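PDB 5JT8: Blo t 1 allergen from Blomia tropicalis, which is a mite allergen of the papain-like cysteine protease family and probably cleaves peptide bonds once its propeptide is removed. Local coordinates for residues V251-G256 / D280-L285. Residues are numbered along the deposited sequence; the frame is centred on the assembly and turned at random.
Sequences VIYMHG and DHAVIL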
ATOM      1  N   VAL A 251      -2.732   7.900  -1.906  1.00 19.38           N
ATOM      2  CA  VAL A 251      -3.114   6.559  -1.462  1.00 21.49           C
ATOM      3  C   VAL A 251      -4.097   5.985  -2.457  1.00 22.06           C
ATOM      4  O   VAL A 251      -5.004   6.687  -2.912  1.00 25.38           O
ATOM      5  CB  VAL A 251      -3.783   6.562  -0.067  1.00 24.71           C
ATOM      6  CG1 VAL A 251      -4.228   5.147   0.326  1.00 22.03           C
ATOM      7  CG2 VAL A 251      -2.852   7.135   0.973  1.00 26.22           C
ATOM      8  N   ILE A 252      -3.905   4.721  -2.815  1.00 25.26           N
ATOM      9  CA  ILE A 252      -4.903   3.972  -3.561  1.00 27.03           C
ATOM     10  C   ILE A 252      -5.194   2.650  -2.853  1.00 25.59           C
ATOM     11  O   ILE A 252      -4.389   2.147  -2.083  1.00 25.90           O
ATOM     12  CB  ILE A 252      -4.460   3.661  -5.018  1.00 22.78           C
ATOM     13  CG1 ILE A 252      -3.201   2.792  -5.014  1.00 21.42           C
ATOM     14  CG2 ILE A 252      -4.188   4.937  -5.805  1.00 22.15           C
ATOM     15  CD1 ILE A 252      -2.941   2.081  -6.339  1.00 23.76           C
ATOM     16  N   TYR A 253      -6.371   2.105  -3.107  1.00 24.48           N
ATOM     17  CA  TYR A 253      -6.734   0.787  -2.613  0.51 32.04           C
ATOM     18  C   TYR A 253      -6.885  -0.155  -3.776  1.00 38.48           C
ATOM     19  O   TYR A 253      -7.585   0.156  -4.738  1.00 40.04           O
ATOM     20  CB  TYR A 253      -8.024   0.832  -1.819  0.51 32.88           C
ATOM     21  CG  TYR A 253      -7.805   1.092  -0.361  0.51 31.31           C
ATOM     22  CD1 TYR A 253      -7.489   2.359   0.088  0.51 25.68           C
ATOM     23  CD2 TYR A 253      -7.902   0.063   0.568  0.51 32.56           C
ATOM     24  CE1 TYR A 253      -7.290   2.603   1.418  0.51 30.45           C
ATOM     25  CE2 TYR A 253      -7.701   0.302   1.913  0.51 34.62           C
ATOM     26  CZ  TYR A 253      -7.395   1.580   2.333  0.51 31.56           C
ATOM     27  OH  TYR A 253      -7.189   1.844   3.667  0.51 34.14           O
ATOM     28  N   MET A 254      -6.224  -1.299  -3.699  1.00 31.70           N
ATOM     29  CA  MET A 254      -6.271  -2.215  -4.812  1.00 36.62           C
ATOM     30  C   MET A 254      -6.278  -3.676  -4.369  1.00 36.43           C
ATOM     31  O   MET A 254      -6.413  -3.988  -3.187  1.00 34.26           O
ATOM     32  CB  MET A 254      -5.106  -1.922  -5.770  1.00 37.20           C
ATOM     33  CG  MET A 254      -3.821  -1.535  -5.092  1.00 36.89           C
ATOM     34  SD  MET A 254      -2.979  -3.009  -4.518  1.00 41.71           S
ATOM     35  CE  MET A 254      -2.913  -3.926  -6.062  1.00 33.76           C
ATOM     36  N   HIS A 255      -6.167  -4.569  -5.342  1.00 35.94           N
ATOM     37  CA  HIS A 255      -6.272  -5.991  -5.088  1.00 40.08           C
ATOM     38  C   HIS A 255      -4.867  -6.573  -4.868  1.00 40.43           C
ATOM     39  O   HIS A 255      -4.291  -7.196  -5.760  1.00 42.04           O
ATOM     40  CB  HIS A 255      -7.001  -6.683  -6.256  1.00 29.48           C
ATOM     41  CG  HIS A 255      -7.415  -8.090  -5.958  1.00 40.44           C
ATOM     42  ND1 HIS A 255      -8.299  -8.790  -6.753  1.00 47.38           N
ATOM     43  CD2 HIS A 255      -7.079  -8.923  -4.943  1.00 39.96           C
ATOM     44  CE1 HIS A 255      -8.487  -9.995  -6.241  1.00 48.34           C
ATOM     45  NE2 HIS A 255      -7.753 -10.102  -5.147  1.00 41.71           N
ATOM     46  N   GLY A 256      -4.317  -6.348  -3.678  1.00 37.36           N
ATOM     47  CA  GLY A 256      -2.953  -6.757  -3.383  1.00 35.66           C
ATOM     48  C   GLY A 256      -2.723  -8.262  -3.353  1.00 35.89           C
ATOM     49  O   GLY A 256      -1.614  -8.713  -3.638  1.00 35.91           O
ATOM     50  N   ASP A 280      -8.128  -5.120  -1.226  1.00 34.02           N
ATOM     51  CA  ASP A 280      -7.715  -5.540   0.118  1.00 32.78           C
ATOM     52  C   ASP A 280      -6.343  -5.003   0.512  1.00 30.97           C
ATOM     53  O   ASP A 280      -5.789  -5.394   1.532  1.00 39.20           O
ATOM     54  CB  ASP A 280      -7.715  -7.072   0.256  1.00 31.24           C
ATOM     55  CG  ASP A 280      -6.802  -7.769  -0.752  1.00 35.37           C
ATOM     56  OD1 ASP A 280      -6.089  -7.091  -1.523  1.00 36.56           O
ATOM     57  OD2 ASP A 280      -6.800  -9.021  -0.764  1.00 38.34           O
ATOM     58  N   HIS A 281      -5.795  -4.097  -0.281  1.00 31.32           N
ATOM     59  CA  HIS A 281      -4.462  -3.593   0.013  1.00 26.01           C
ATOM     60  C   HIS A 281      -4.357  -2.120  -0.316  1.00 30.65           C
ATOM     61  O   HIS A 281      -4.773  -1.699  -1.391  1.00 30.17           O
ATOM     62  CB  HIS A 281      -3.437  -4.388  -0.775  1.00 26.44           C
ATOM     63  CG  HIS A 281      -2.017  -4.088  -0.416  1.00 27.65           C
ATOM     64  ND1 HIS A 281      -1.586  -3.958   0.886  1.00 29.43           N
ATOM     65  CD2 HIS A 281      -0.917  -3.944  -1.194  1.00 26.31           C
ATOM     66  CE1 HIS A 281      -0.287  -3.718   0.893  1.00 29.31           C
ATOM     67  NE2 HIS A 281       0.143  -3.713  -0.355  1.00 26.54           N
ATOM     68  N   ALA A 282      -3.802  -1.342   0.609  1.00 24.60           N
ATOM     69  CA  ALA A 282      -3.545   0.079   0.371  1.00 24.42           C
ATOM     70  C   ALA A 282      -2.087   0.308   0.002  1.00 29.07           C
ATOM     71  O   ALA A 282      -1.205  -0.226   0.650  1.00 26.32           O
ATOM     72  CB  ALA A 282      -3.894   0.902   1.593  1.00 23.51           C
ATOM     73  N   VAL A 283      -1.845   1.106  -1.036  1.00 27.32           N
ATOM     74  CA  VAL A 283      -0.479   1.481  -1.419  1.00 25.70           C
ATOM     75  C   VAL A 283      -0.481   2.930  -1.897  1.00 25.24           C
ATOM     76  O   VAL A 283      -1.491   3.617  -1.757  1.00 23.37           O
ATOM     77  CB  VAL A 283       0.095   0.574  -2.518  1.00 23.43           C
ATOM     78  CG1 VAL A 283       0.267  -0.861  -2.013  1.00 24.84           C
ATOM     79  CG2 VAL A 283      -0.797   0.610  -3.781  1.00 23.39           C
ATOM     80  N   ILE A 284       0.628   3.371  -2.482  1.00 26.70           N
ATOM     81  CA  ILE A 284       0.801   4.758  -2.912  1.00 25.93           C
ATOM     82  C   ILE A 284       1.189   4.849  -4.387  1.00 25.46           C
ATOM     83  O   ILE A 284       2.074   4.127  -4.841  1.00 25.89           O
ATOM     84  CB  ILE A 284       1.902   5.463  -2.054  1.00 24.91           C
ATOM     85  CG1 ILE A 284       1.491   5.493  -0.569  1.00 21.85           C
ATOM     86  CG2 ILE A 284       2.206   6.865  -2.560  1.00 26.31           C
ATOM     87  CD1 ILE A 284       2.662   5.857   0.366  1.00 22.45           C
ATOM     88  N   LEU A 285       0.526   5.732  -5.130  1.00 25.67           N
ATOM     89  CA  LEU A 285       0.989   6.102  -6.466  1.00 22.99           C
ATOM     90  C   LEU A 285       1.934   7.276  -6.338  1.00 25.10           C
ATOM     91  O   LEU A 285       1.592   8.283  -5.720  1.00 25.56           O
ATOM     92  CB  LEU A 285      -0.176   6.466  -7.387  1.00 20.84           C
ATOM     93  CG  LEU A 285      -1.194   5.393  -7.773  1.00 21.03           C
ATOM     94  CD1 LEU A 285      -2.304   6.001  -8.638  1.00 20.70           C
ATOM     95  CD2 LEU A 285      -0.475   4.274  -8.523  1.00 26.98           C
TER
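Ile252 and Val283 form a hydrogen-bonded antiparallel pair, both N···O distances 2.9 Å, and the ladder runs on to Met254 and His281, where a classic beta bulge sets Asp280 and His281 together against Met254. There Met254 O accepts two N-H groups, from Asp280 N at 2.8 Å and from His281 N at 3.0 Å, the latter bond more bent (141° at the hydrogen). On one face of the sheet the Ala282 methyl sits over the Tyr253 ring, a CH-pi contact with CB 3.8 Å from the centroid, while the phenol OH is bonded to Gly185 O and Ser187 N. The other face is apolar between Ile252 and Val283: with Ile252 CG1 held between its backbone N and carbonyl carbon (chi1 62°), CG1 presses tightly on Val283 CG2 at 3.5 Å. Ile252 CG2 meets Leu285 CD1 at 3.6 Å. After the inverse gamma turn centred on His255, Gly256 CA packs on His281 CB at 3.6 Å; Asp280 OD1 weakly accepts Gly256 N, while OD2 bonds Ser257 OG and Ser84 OG. The straight Met254 N to His281 O bond (172°) fixes the His281 backbone, while Asn301 OD1 bonds NE2 and Trp303 stacks on the ring, consistent with a papain-like catalytic histidine.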